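PDB 3LID: putative sensory box/GGDEF family protein from Vibrio parahaemolyticus, which probably senses an extracellular signal through this PDC-fold domain and, as the whole protein, probably makes cyclic di-GMP from GTP. Local coordinates for residues D42-S47 with L168-D173; Q48-Y53 with N67-V72; A60-L65 with E91-K96. All coordinates share one frame; numbering follows the deposited sequence.

From the N terminus, the long helix 9-45 ends within 42-47, at Gly45, and after a two-residue turn the chain enters the short helix 48-55, then helix 59-76, strand 79-86 and strand 91-98. Contact 1 closes the widest loop, bringing 42-47 back against 168-173 on strand 163-173, far along the sequence. Contacts 2 and 3 both lie within that loop and cross each other: 48-53 meets 67-72, while 60-65, from between those two, meets 91-96. Helix 59-76 serves both of them, and Trp69 of contact 2 touches Val93 and Ile95 of contact 3 as well as Leu44 and Leu168 of contact 1. Together they tie three successive helices to one face of the seven-stranded antiparallel sheet.

Contact 1: residues D42-S47 with L168-D173; sequences DLLGHS and LVLNVD. With PO4 (phosphate ion), chain C.
Leu44 and Gly45, on the last turn of helix 9-45, sit on Leu168 and Leu170 of the antiparallel sheet in a PAS-like half of the PDC sensor fold, just where the long helix ends. Leu168 has CG anti to the backbone N (chi1 174°), which raises CD2 toward the helix: this methyl lies 3.7 Å from Gly45 N and 3.8 Å from Leu44 CB. It rests against the backbone at Gly45, touching CA as well as N. Further along the strand Leu44 CD1 meets Leu170 CD2 at 4.0 Å, and Trp69 of helix 59-76 covers both Leu44 and Leu168. The turn after the helix is held by His46, whose ND1 donates a hydrogen bond to Asp42 O (3.2 Å), with the oxygen in the plane of the imidazole. Asn171 emerges on the other face of the strand, and its ND2 gives a nearly straight bond (3.0 Å, 172°) to O3 of a phosphate, probably from the crystallisation liquor, that Arg83, Arg153, Lys113 and Tyr118 also bind. One face of the strand is thus packed on the helix by apolar van der Waals contacts, with no directional bond between the two segments; on the other, the amide of Asn171 joins basic groups round the anion.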
ATOM      1  N   ASP A  42      -1.462  -1.242  16.723  1.00 17.33           N
ATOM      2  CA  ASP A  42      -1.501  -1.728  18.117  1.00 18.97           C
ATOM      3  C   ASP A  42      -2.076  -0.659  19.068  1.00 19.73           C
ATOM      4  O   ASP A  42      -2.906  -0.974  19.950  1.00 19.66           O
ATOM      5  CB  ASP A  42      -0.107  -2.139  18.539  1.00 19.98           C
ATOM      6  CG  ASP A  42      -0.029  -2.503  20.045  1.00 27.76           C
ATOM      7  OD1 ASP A  42      -0.559  -3.552  20.402  1.00 26.72           O
ATOM      8  OD2 ASP A  42       0.535  -1.716  20.837  1.00 33.08           O
ATOM      9  N   LEU A  43      -1.671   0.619  18.913  1.00 16.95           N
ATOM     10  CA  LEU A  43      -2.188   1.691  19.792  1.00 17.06           C
ATOM     11  C   LEU A  43      -3.672   1.862  19.520  1.00 16.85           C
ATOM     12  O   LEU A  43      -4.455   2.002  20.486  1.00 17.67           O
ATOM     13  CB  LEU A  43      -1.487   3.015  19.518  1.00 17.28           C
ATOM     14  CG  LEU A  43      -0.062   3.040  20.172  1.00 21.97           C
ATOM     15  CD1 LEU A  43       0.744   4.148  19.560  1.00 22.23           C
ATOM     16  CD2 LEU A  43      -0.208   3.292  21.682  1.00 22.31           C
ATOM     17  N   LEU A  44      -4.112   1.811  18.242  1.00 16.01           N
ATOM     18  CA  LEU A  44      -5.556   2.039  18.071  1.00 16.92           C
ATOM     19  C   LEU A  44      -6.399   0.861  18.641  1.00 19.52           C
ATOM     20  O   LEU A  44      -7.502   1.053  19.134  1.00 20.06           O
ATOM     21  CB  LEU A  44      -5.874   2.134  16.580  1.00 17.17           C
ATOM     22  CG  LEU A  44      -5.337   3.463  15.959  1.00 18.98           C
ATOM     23  CD1 LEU A  44      -5.417   3.356  14.415  1.00 23.36           C
ATOM     24  CD2 LEU A  44      -6.139   4.631  16.450  1.00 20.48           C
ATOM     25  N   GLY A  45      -5.841  -0.317  18.587  1.00 18.20           N
ATOM     26  CA  GLY A  45      -6.588  -1.485  19.003  1.00 20.29           C
ATOM     27  C   GLY A  45      -6.662  -1.532  20.519  1.00 20.15           C
ATOM     28  O   GLY A  45      -7.554  -2.180  21.053  1.00 25.09           O
ATOM     29  N   HIS A  46      -5.760  -0.867  21.199  1.00 19.12           N
ATOM     30  CA  HIS A  46      -5.726  -0.856  22.675  1.00 20.92           C
ATOM     31  C   HIS A  46      -6.080   0.510  23.269  1.00 21.53           C
ATOM     32  O   HIS A  46      -5.659   0.848  24.395  1.00 23.63           O
ATOM     33  CB  HIS A  46      -4.365  -1.396  23.177  1.00 20.51           C
ATOM     34  CG  HIS A  46      -4.189  -2.863  22.959  1.00 22.65           C
ATOM     35  ND1 HIS A  46      -3.526  -3.404  21.862  1.00 25.39           N
ATOM     36  CD2 HIS A  46      -4.654  -3.920  23.675  1.00 21.07           C
ATOM     37  CE1 HIS A  46      -3.581  -4.724  21.930  1.00 25.85           C
ATOM     38  NE2 HIS A  46      -4.240  -5.057  23.027  1.00 25.42           N
ATOM     39  N   SER A  47      -6.886   1.299  22.586  1.00 20.21           N
ATOM     40  CA  SER A  47      -7.029   2.659  22.972  1.00 22.02           C
ATOM     41  C   SER A  47      -8.210   2.797  23.924  1.00 19.44           C
ATOM     42  O   SER A  47      -9.212   2.053  23.873  1.00 19.00           O
ATOM     43  CB  SER A  47      -7.211   3.568  21.768  1.00 22.30           C
ATOM     44  OG  SER A  47      -8.510   3.594  21.336  1.00 20.30           O
ATOM     45  N   LEU A 168     -11.311  -4.086  14.327  1.00 14.12           N
ATOM     46  CA  LEU A 168     -10.695  -2.835  13.850  1.00 14.16           C
ATOM     47  C   LEU A 168     -10.104  -3.104  12.471  1.00 14.20           C
ATOM     48  O   LEU A 168      -9.406  -4.094  12.300  1.00 14.29           O
ATOM     49  CB  LEU A 168      -9.574  -2.478  14.811  1.00 14.17           C
ATOM     50  CG  LEU A 168      -8.734  -1.289  14.396  1.00 16.04           C
ATOM     51  CD1 LEU A 168      -9.601  -0.014  14.497  1.00 16.35           C
ATOM     52  CD2 LEU A 168      -7.513  -1.123  15.359  1.00 18.13           C
ATOM     53  N   VAL A 169     -10.375  -2.221  11.506  1.00 12.77           N
ATOM     54  CA  VAL A 169      -9.872  -2.392  10.158  1.00 14.07           C
ATOM     55  C   VAL A 169      -9.283  -1.074   9.724  1.00 15.66           C
ATOM     56  O   VAL A 169      -9.944  -0.020   9.797  1.00 12.84           O
ATOM     57  CB  VAL A 169     -11.017  -2.715   9.170  1.00 14.07           C
ATOM     58  CG1 VAL A 169     -10.462  -2.892   7.757  1.00 14.60           C
ATOM     59  CG2 VAL A 169     -11.733  -4.032   9.603  1.00 13.72           C
ATOM     60  N   LEU A 170      -8.038  -1.122   9.221  1.00 14.13           N
ATOM     61  CA  LEU A 170      -7.404   0.128   8.788  1.00 14.23           C
ATOM     62  C   LEU A 170      -7.015  -0.040   7.330  1.00 14.39           C
ATOM     63  O   LEU A 170      -6.373  -1.004   7.006  1.00 15.18           O
ATOM     64  CB  LEU A 170      -6.074   0.335   9.617  1.00 15.33           C
ATOM     65  CG  LEU A 170      -6.231   0.001  11.122  1.00 16.08           C
ATOM     66  CD1 LEU A 170      -4.863   0.047  11.798  1.00 22.50           C
ATOM     67  CD2 LEU A 170      -7.187   1.087  11.686  1.00 19.51           C
ATOM     68  N   ASN A 171      -7.380   0.875   6.477  1.00 12.69           N
ATOM     69  CA  ASN A 171      -7.095   0.733   5.038  1.00 12.42           C
ATOM     70  C   ASN A 171      -5.881   1.595   4.768  1.00 12.87           C
ATOM     71  O   ASN A 171      -5.997   2.812   4.629  1.00 14.88           O
ATOM     72  CB  ASN A 171      -8.281   1.201   4.183  1.00 15.16           C
ATOM     73  CG  ASN A 171      -9.362   0.178   4.125  1.00 12.86           C
ATOM     74  OD1 ASN A 171      -9.670  -0.468   5.156  1.00 14.82           O
ATOM     75  ND2 ASN A 171      -9.925  -0.032   2.935  1.00 13.92           N
ATOM     76  N   VAL A 172      -4.762   0.911   4.585  1.00 14.74           N
ATOM     77  CA  VAL A 172      -3.487   1.581   4.190  1.00 14.64           C
ATOM     78  C   VAL A 172      -3.541   1.865   2.696  1.00 14.09           C
ATOM     79  O   VAL A 172      -3.807   0.979   1.862  1.00 14.66           O
ATOM     80  CB  VAL A 172      -2.291   0.702   4.587  1.00 14.38           C
ATOM     81  CG1 VAL A 172      -0.980   1.358   4.013  1.00 14.66           C
ATOM     82  CG2 VAL A 172      -2.234   0.494   6.154  1.00 16.96           C
ATOM     83  N   ASP A 173      -3.366   3.118   2.360  1.00 15.68           N
ATOM     84  CA  ASP A 173      -3.635   3.642   1.018  1.00 15.87           C
ATOM     85  C   ASP A 173      -2.328   3.515   0.165  1.00 15.71           C
ATOM     86  O   ASP A 173      -1.324   4.237   0.340  1.00 14.85           O
ATOM     87  CB  ASP A 173      -3.989   5.101   1.237  1.00 16.93           C
ATOM     88  CG  ASP A 173      -4.214   5.874  -0.064  1.00 21.83           C
ATOM     89  OD1 ASP A 173      -3.988   5.365  -1.155  1.00 26.96           O
ATOM     90  OD2 ASP A 173      -4.613   7.024   0.053  1.00 24.72           O
TER
HETATM   91  P   PO4 C 321     -13.282  -1.767   1.526  1.00 15.25           P
HETATM   92  O1  PO4 C 321     -13.572  -0.261   1.380  1.00 15.66           O
HETATM   93  O2  PO4 C 321     -14.523  -2.296   2.258  1.00 14.86           O
HETATM   94  O3  PO4 C 321     -12.069  -2.035   2.369  1.00 15.83           O
HETATM   95  O4  PO4 C 321     -13.160  -2.423   0.155  1.00 15.42           O

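Contact 2: residues Q48-Y53 with N67-V72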
ATOM      1  N   GLN A  48      -8.030   3.719  24.818  1.00 20.86           N
ATOM      2  CA  GLN A  48      -9.083   4.016  25.799  1.00 22.49           C
ATOM      3  C   GLN A  48     -10.395   4.487  25.124  1.00 21.33           C
ATOM      4  O   GLN A  48     -11.510   4.094  25.541  1.00 21.40           O
ATOM      5  CB  GLN A  48      -8.585   5.140  26.720  1.00 24.13           C
ATOM      6  CG  GLN A  48      -9.546   5.420  27.899  1.00 24.31           C
ATOM      7  CD  GLN A  48      -9.528   4.275  28.861  1.00 29.91           C
ATOM      8  OE1 GLN A  48      -8.461   3.884  29.362  1.00 34.05           O
ATOM      9  NE2 GLN A  48     -10.704   3.709  29.139  1.00 32.66           N
ATOM     10  N   SER A  49     -10.279   5.318  24.099  1.00 18.78           N
ATOM     11  CA  SER A  49     -11.462   5.857  23.433  1.00 19.63           C
ATOM     12  C   SER A  49     -12.233   4.724  22.762  1.00 18.51           C
ATOM     13  O   SER A  49     -13.447   4.722  22.726  1.00 16.90           O
ATOM     14  CB  SER A  49     -11.105   6.998  22.451  1.00 21.44           C
ATOM     15  OG  SER A  49     -10.071   6.647  21.527  1.00 27.12           O
ATOM     16  N   LEU A  50     -11.518   3.752  22.184  1.00 17.71           N
ATOM     17  CA  LEU A  50     -12.262   2.670  21.548  1.00 16.26           C
ATOM     18  C   LEU A  50     -12.913   1.794  22.658  1.00 17.30           C
ATOM     19  O   LEU A  50     -14.100   1.409  22.551  1.00 16.03           O
ATOM     20  CB  LEU A  50     -11.344   1.801  20.663  1.00 17.99           C
ATOM     21  CG  LEU A  50     -11.922   0.529  20.079  1.00 15.81           C
ATOM     22  CD1 LEU A  50     -13.087   0.854  19.142  1.00 14.82           C
ATOM     23  CD2 LEU A  50     -10.781  -0.267  19.333  1.00 18.78           C
ATOM     24  N   TYR A  51     -12.158   1.536  23.719  1.00 18.72           N
ATOM     25  CA  TYR A  51     -12.653   0.736  24.849  1.00 19.71           C
ATOM     26  C   TYR A  51     -13.911   1.395  25.417  1.00 19.63           C
ATOM     27  O   TYR A  51     -14.949   0.731  25.591  1.00 19.83           O
ATOM     28  CB  TYR A  51     -11.582   0.698  25.876  1.00 20.43           C
ATOM     29  CG  TYR A  51     -12.087   0.037  27.108  1.00 23.77           C
ATOM     30  CD1 TYR A  51     -12.210  -1.327  27.172  1.00 31.00           C
ATOM     31  CD2 TYR A  51     -12.479   0.816  28.221  1.00 29.86           C
ATOM     32  CE1 TYR A  51     -12.687  -1.944  28.355  1.00 34.44           C
ATOM     33  CE2 TYR A  51     -12.955   0.225  29.392  1.00 32.52           C
ATOM     34  CZ  TYR A  51     -13.048  -1.151  29.446  1.00 36.99           C
ATOM     35  OH  TYR A  51     -13.552  -1.739  30.594  1.00 41.02           O
ATOM     36  N   ASP A  52     -13.838   2.700  25.629  1.00 19.86           N
ATOM     37  CA  ASP A  52     -15.033   3.402  26.181  1.00 20.13           C
ATOM     38  C   ASP A  52     -16.267   3.265  25.322  1.00 19.88           C
ATOM     39  O   ASP A  52     -17.413   3.034  25.854  1.00 19.36           O
ATOM     40  CB  ASP A  52     -14.764   4.890  26.441  1.00 20.64           C
ATOM     41  CG  ASP A  52     -13.700   5.120  27.529  1.00 19.29           C
ATOM     42  OD1 ASP A  52     -13.381   4.211  28.353  1.00 21.37           O
ATOM     43  OD2 ASP A  52     -13.168   6.249  27.568  1.00 23.68           O
ATOM     44  N   TYR A  53     -16.100   3.439  24.013  1.00 17.10           N
ATOM     45  CA  TYR A  53     -17.165   3.299  23.092  1.00 17.51           C
ATOM     46  C   TYR A  53     -17.731   1.841  23.124  1.00 16.25           C
ATOM     47  O   TYR A  53     -18.958   1.670  23.079  1.00 17.40           O
ATOM     48  CB  TYR A  53     -16.686   3.680  21.650  1.00 17.47           C
ATOM     49  CG  TYR A  53     -17.627   3.272  20.560  1.00 16.89           C
ATOM     50  CD1 TYR A  53     -18.860   3.956  20.374  1.00 16.68           C
ATOM     51  CD2 TYR A  53     -17.339   2.141  19.766  1.00 15.52           C
ATOM     52  CE1 TYR A  53     -19.772   3.523  19.334  1.00 16.32           C
ATOM     53  CE2 TYR A  53     -18.189   1.719  18.763  1.00 19.74           C
ATOM     54  CZ  TYR A  53     -19.411   2.395  18.558  1.00 19.11           C
ATOM     55  OH  TYR A  53     -20.230   1.956  17.527  1.00 19.88           O
ATOM     56  N   ASN A  67     -13.619  11.611  16.642  1.00 16.51           N
ATOM     57  CA  ASN A  67     -12.690  12.760  16.656  1.00 18.05           C
ATOM     58  C   ASN A  67     -11.264  12.284  16.801  1.00 18.46           C
ATOM     59  O   ASN A  67     -10.360  12.854  16.170  1.00 18.08           O
ATOM     60  CB  ASN A  67     -13.086  13.747  17.784  1.00 17.98           C
ATOM     61  CG  ASN A  67     -14.369  14.481  17.435  1.00 21.44           C
ATOM     62  OD1 ASN A  67     -14.792  14.425  16.314  1.00 28.05           O
ATOM     63  ND2 ASN A  67     -15.019  15.108  18.408  1.00 26.96           N
ATOM     64  N   MET A  68     -11.041  11.262  17.648  1.00 17.27           N
ATOM     65  CA  MET A  68      -9.712  10.737  17.823  0.50 16.50           C
ATOM     66  C   MET A  68      -9.209  10.109  16.515  1.00 15.76           C
ATOM     67  O   MET A  68      -8.057  10.404  16.044  1.00 15.47           O
ATOM     68  CB  MET A  68      -9.729   9.692  18.949  0.50 16.48           C
ATOM     69  CG  MET A  68      -8.375   9.209  19.430  0.50 20.61           C
ATOM     70  SD  MET A  68      -7.689   7.816  18.549  0.50 22.03           S
ATOM     71  CE  MET A  68      -8.621   6.349  19.219  0.50 16.04           C
ATOM     72  N   TRP A  69     -10.031   9.238  15.913  1.00 15.04           N
ATOM     73  CA  TRP A  69      -9.588   8.592  14.675  1.00 15.40           C
ATOM     74  C   TRP A  69      -9.369   9.625  13.559  1.00 16.36           C
ATOM     75  O   TRP A  69      -8.481   9.431  12.750  1.00 16.09           O
ATOM     76  CB  TRP A  69     -10.626   7.553  14.254  1.00 15.62           C
ATOM     77  CG  TRP A  69     -10.509   6.325  15.046  1.00 13.46           C
ATOM     78  CD1 TRP A  69      -9.693   6.083  16.137  1.00 16.55           C
ATOM     79  CD2 TRP A  69     -11.282   5.123  14.866  1.00 14.34           C
ATOM     80  NE1 TRP A  69      -9.885   4.793  16.586  1.00 14.82           N
ATOM     81  CE2 TRP A  69     -10.814   4.186  15.791  1.00 15.08           C
ATOM     82  CE3 TRP A  69     -12.254   4.753  13.947  1.00 16.11           C
ATOM     83  CZ2 TRP A  69     -11.358   2.886  15.894  1.00 16.59           C
ATOM     84  CZ3 TRP A  69     -12.778   3.459  13.992  1.00 14.39           C
ATOM     85  CH2 TRP A  69     -12.328   2.550  14.982  1.00 15.42           C
ATOM     86  N   SER A  70     -10.191  10.671  13.470  1.00 15.80           N
ATOM     87  CA  SER A  70      -9.998  11.683  12.471  1.00 16.42           C
ATOM     88  C   SER A  70      -8.633  12.341  12.725  1.00 15.70           C
ATOM     89  O   SER A  70      -7.925  12.645  11.724  1.00 16.06           O
ATOM     90  CB  SER A  70     -11.110  12.726  12.571  1.00 18.98           C
ATOM     91  OG  SER A  70     -12.368  12.132  12.207  1.00 19.18           O
ATOM     92  N   SER A  71      -8.322  12.651  13.992  1.00 16.91           N
ATOM     93  CA  SER A  71      -6.994  13.241  14.314  1.00 16.40           C
ATOM     94  C   SER A  71      -5.865  12.331  13.920  1.00 17.34           C
ATOM     95  O   SER A  71      -4.809  12.790  13.426  1.00 16.50           O
ATOM     96  CB  SER A  71      -6.923  13.574  15.824  1.00 19.32           C
ATOM     97  OG  SER A  71      -7.874  14.606  16.136  1.00 24.19           O
ATOM     98  N   VAL A  72      -6.020  11.038  14.202  1.00 15.95           N
ATOM     99  CA  VAL A  72      -4.946  10.075  13.872  1.00 15.04           C
ATOM    100  C   VAL A  72      -4.802  10.047  12.312  1.00 15.21           C
ATOM    101  O   VAL A  72      -3.651   9.973  11.803  1.00 15.56           O
ATOM    102  CB  VAL A  72      -5.257   8.636  14.415  1.00 16.46           C
ATOM    103  CG1 VAL A  72      -4.271   7.628  13.817  1.00 16.37           C
ATOM    104  CG2 VAL A  72      -5.162   8.665  15.933  1.00 16.73           C
TER
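Leu50 and Trp69 make the apolar part of the contact: Leu50 CD1 comes obliquely to the indole at CZ2, 4.2 Å away. The indole is wedged between the helices and the sheet, touching Ile82, Phe84, Val93 and Ile95 of the sheet. Leu50 likewise rests on Phe84 and on Leu65. Met68, modelled in two conformers, flanks the same ring from within its own helix. In the conformer given, its chain starts with CG anti to the backbone N (chi1 -170°) and then bends twice, and SD lies at the edge of the indole, in its plane, 3.6 Å from Trp69 CD1.

The two segments belong to successive helices, 48-55 and 59-76, joined by a short connection into a helical hairpin that covers one face of the PAS-like sheet of this PDC domain. Trp69 and Leu50 face inward from it, whereas Ser49 and Met68 meet nearer the surface. Because of the two Met68 conformers, the very short approach of its CE to Ser49 OG is doubtful and tells little about the packing.

Among the polar bonds of helix 48-55, Gln48 NE2 reaches Asp52 OD1 one turn on at 2.8 Å; the oxygen lies in the amide plane of Gln48, and the amide comes to the carboxylate from its syn side, 34° out of the carboxylate plane. Ser47, at the N-cap, takes the amide of Leu50 on its OG, and a weak hydrogen bond also links the hydroxyls of Ser47 and Ser49.

Contact 3: residues A60-L65 with E91-K96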
ATOM      1  N   ALA A  60     -22.262  10.172  22.523  1.00 23.90           N
ATOM      2  CA  ALA A  60     -21.159  10.897  23.068  1.00 23.17           C
ATOM      3  C   ALA A  60     -19.815  10.171  22.941  1.00 22.59           C
ATOM      4  O   ALA A  60     -18.793  10.787  22.650  1.00 21.87           O
ATOM      5  CB  ALA A  60     -21.391  11.244  24.526  1.00 23.12           C
ATOM      6  N   ASN A  61     -19.810   8.899  23.281  1.00 18.72           N
ATOM      7  CA  ASN A  61     -18.594   8.126  23.160  1.00 19.25           C
ATOM      8  C   ASN A  61     -18.222   7.876  21.704  1.00 18.15           C
ATOM      9  O   ASN A  61     -17.013   7.778  21.364  1.00 17.70           O
ATOM     10  CB  ASN A  61     -18.685   6.835  23.956  1.00 19.70           C
ATOM     11  CG  ASN A  61     -18.556   7.082  25.455  1.00 20.01           C
ATOM     12  OD1 ASN A  61     -18.038   8.132  25.888  1.00 20.40           O
ATOM     13  ND2 ASN A  61     -19.030   6.126  26.274  1.00 22.36           N
ATOM     14  N   LEU A  62     -19.207   7.783  20.843  1.00 18.35           N
ATOM     15  CA  LEU A  62     -18.905   7.553  19.402  1.00 17.49           C
ATOM     16  C   LEU A  62     -18.209   8.827  18.913  1.00 20.49           C
ATOM     17  O   LEU A  62     -17.264   8.822  18.121  1.00 19.05           O
ATOM     18  CB  LEU A  62     -20.198   7.350  18.602  1.00 16.40           C
ATOM     19  CG  LEU A  62     -20.118   7.346  17.053  1.00 16.39           C
ATOM     20  CD1 LEU A  62     -19.165   6.204  16.664  1.00 19.53           C
ATOM     21  CD2 LEU A  62     -21.475   7.101  16.385  1.00 18.44           C
ATOM     22  N   THR A  63     -18.722   9.973  19.338  1.00 19.47           N
ATOM     23  CA  THR A  63     -18.094  11.244  18.876  1.00 20.16           C
ATOM     24  C   THR A  63     -16.646  11.365  19.318  1.00 18.27           C
ATOM     25  O   THR A  63     -15.785  11.808  18.562  1.00 19.04           O
ATOM     26  CB  THR A  63     -18.923  12.437  19.419  1.00 21.28           C
ATOM     27  OG1 THR A  63     -20.203  12.386  18.774  1.00 23.65           O
ATOM     28  CG2 THR A  63     -18.230  13.807  19.178  1.00 21.60           C
ATOM     29  N   ILE A  64     -16.367  11.022  20.564  1.00 18.35           N
ATOM     30  CA  ILE A  64     -15.016  11.096  21.047  1.00 18.28           C
ATOM     31  C   ILE A  64     -14.104  10.171  20.202  1.00 18.63           C
ATOM     32  O   ILE A  64     -12.981  10.584  19.808  1.00 17.62           O
ATOM     33  CB  ILE A  64     -14.967  10.714  22.524  1.00 19.27           C
ATOM     34  CG1 ILE A  64     -15.629  11.891  23.282  1.00 20.12           C
ATOM     35  CG2 ILE A  64     -13.562  10.469  23.033  1.00 17.12           C
ATOM     36  CD1 ILE A  64     -15.974  11.470  24.749  1.00 24.62           C
ATOM     37  N   LEU A  65     -14.587   8.950  19.943  1.00 16.85           N
ATOM     38  CA  LEU A  65     -13.805   7.973  19.158  1.00 16.78           C
ATOM     39  C   LEU A  65     -13.586   8.532  17.734  1.00 17.11           C
ATOM     40  O   LEU A  65     -12.463   8.522  17.233  1.00 17.67           O
ATOM     41  CB  LEU A  65     -14.556   6.649  19.053  1.00 15.08           C
ATOM     42  CG  LEU A  65     -13.850   5.583  18.228  1.00 15.60           C
ATOM     43  CD1 LEU A  65     -12.472   5.276  18.842  1.00 16.27           C
ATOM     44  CD2 LEU A  65     -14.723   4.282  18.274  1.00 15.02           C
ATOM     45  N   GLU A  91     -20.341  -2.217   9.309  1.00 15.40           N
ATOM     46  CA  GLU A  91     -19.560  -1.043   9.757  1.00 15.05           C
ATOM     47  C   GLU A  91     -20.344  -0.286  10.832  1.00 15.57           C
ATOM     48  O   GLU A  91     -21.549   0.018  10.625  1.00 16.37           O
ATOM     49  CB  GLU A  91     -19.355  -0.112   8.588  1.00 14.62           C
ATOM     50  CG  GLU A  91     -18.447  -0.770   7.460  1.00 17.57           C
ATOM     51  CD  GLU A  91     -18.385   0.055   6.213  1.00 18.50           C
ATOM     52  OE1 GLU A  91     -19.421   0.688   5.862  1.00 17.19           O
ATOM     53  OE2 GLU A  91     -17.258   0.079   5.551  1.00 16.71           O
ATOM     54  N   LYS A  92     -19.687   0.040  11.922  1.00 14.20           N
ATOM     55  CA  LYS A  92     -20.340   0.775  13.038  1.00 15.05           C
ATOM     56  C   LYS A  92     -19.650   2.152  13.171  1.00 16.15           C
ATOM     57  O   LYS A  92     -20.315   3.175  13.546  1.00 16.43           O
ATOM     58  CB  LYS A  92     -20.171   0.048  14.344  1.00 15.62           C
ATOM     59  CG  LYS A  92     -20.791  -1.389  14.353  1.00 19.52           C
ATOM     60  CD  LYS A  92     -22.272  -1.332  14.187  1.00 28.97           C
ATOM     61  CE  LYS A  92     -22.832  -0.461  15.273  1.00 33.07           C
ATOM     62  NZ  LYS A  92     -24.228  -0.831  15.457  1.00 39.36           N
ATOM     63  N   VAL A  93     -18.339   2.195  12.861  1.00 15.78           N
ATOM     64  CA  VAL A  93     -17.588   3.462  12.996  1.00 15.23           C
ATOM     65  C   VAL A  93     -16.770   3.543  11.736  1.00 14.79           C
ATOM     66  O   VAL A  93     -16.117   2.559  11.365  1.00 14.30           O
ATOM     67  CB  VAL A  93     -16.612   3.498  14.167  1.00 15.86           C
ATOM     68  CG1 VAL A  93     -16.052   4.921  14.277  1.00 16.60           C
ATOM     69  CG2 VAL A  93     -17.364   3.187  15.520  1.00 19.00           C
ATOM     70  N   ARG A  94     -16.875   4.663  11.023  1.00 13.15           N
ATOM     71  CA  ARG A  94     -16.135   4.736   9.759  1.00 14.59           C
ATOM     72  C   ARG A  94     -15.592   6.161   9.564  1.00 15.47           C
ATOM     73  O   ARG A  94     -16.373   7.109   9.349  1.00 16.05           O
ATOM     74  CB  ARG A  94     -17.116   4.427   8.616  1.00 13.70           C
ATOM     75  CG  ARG A  94     -16.483   4.527   7.232  1.00 14.92           C
ATOM     76  CD  ARG A  94     -17.390   3.887   6.172  1.00 18.06           C
ATOM     77  NE  ARG A  94     -16.721   3.926   4.881  1.00 15.88           N
ATOM     78  CZ  ARG A  94     -17.298   4.273   3.719  1.00 18.07           C
ATOM     79  NH1 ARG A  94     -18.599   4.621   3.623  1.00 20.94           N
ATOM     80  NH2 ARG A  94     -16.526   4.288   2.610  1.00 19.55           N
ATOM     81  N   ILE A  95     -14.272   6.287   9.673  1.00 14.14           N
ATOM     82  CA  ILE A  95     -13.637   7.597   9.411  1.00 16.15           C
ATOM     83  C   ILE A  95     -13.012   7.430   8.058  1.00 15.28           C
ATOM     84  O   ILE A  95     -12.365   6.429   7.796  1.00 14.87           O
ATOM     85  CB  ILE A  95     -12.578   7.859  10.511  1.00 17.36           C
ATOM     86  CG1 ILE A  95     -13.256   8.181  11.891  1.00 23.03           C
ATOM     87  CG2 ILE A  95     -11.532   8.902  10.091  1.00 18.74           C
ATOM     88  CD1 ILE A  95     -14.395   8.988  11.903  1.00 26.78           C
ATOM     89  N   LYS A  96     -13.177   8.459   7.237  1.00 14.63           N
ATOM     90  CA  LYS A  96     -12.569   8.484   5.874  1.00 15.21           C
ATOM     91  C   LYS A  96     -11.616   9.668   5.855  1.00 16.40           C
ATOM     92  O   LYS A  96     -11.893  10.705   6.486  1.00 16.78           O
ATOM     93  CB  LYS A  96     -13.621   8.660   4.755  1.00 16.36           C
ATOM     94  CG  LYS A  96     -14.610   7.477   4.794  1.00 19.69           C
ATOM     95  CD  LYS A  96     -15.666   7.734   3.804  1.00 24.50           C
ATOM     96  CE  LYS A  96     -15.021   7.508   2.363  1.00 27.91           C
ATOM     97  NZ  LYS A  96     -16.086   7.467   1.262  1.00 34.34           N
TER
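With CG anti to the backbone N (chi1 169°), Leu62 swings CD1 toward the strand, where it meets Val93 CG2 at 3.7 Å and CG1 at 4.1 Å. The leucine and the valine lie alongside one another, pointing opposite ways. One turn on, Leu65 adopts the same first torsion (chi1 178°) and brings CD2 to within 4.0 Å of Val93 CG2, so that a single valine methyl is met by both leucines. Tyr53 of helix 48-55 touches all three residues.

Helix 59-76 here packs on strand 91-98, running roughly along it, next to the edge of the seven-stranded PDC sheet, at a classic beta bulge: Lys92 and Val93 both stand opposite Phe84 of strand 79-86. Val93 turns its side chain to the helix from there. Arg94, the next residue, goes to the opposite face, where Lys96 CD lies 3.7 Å above the guanidinium plane, offset toward its rim, and NH1 bonds to Ile109 O. Glu91 OE2 is a long 3.9 Å from Arg94 NE and well outside the guanidinium plane, so charge alone links them. The same carboxylate has salt bridges to Arg111 and to Arg83, an arginine that also binds the phosphate beside Asn171.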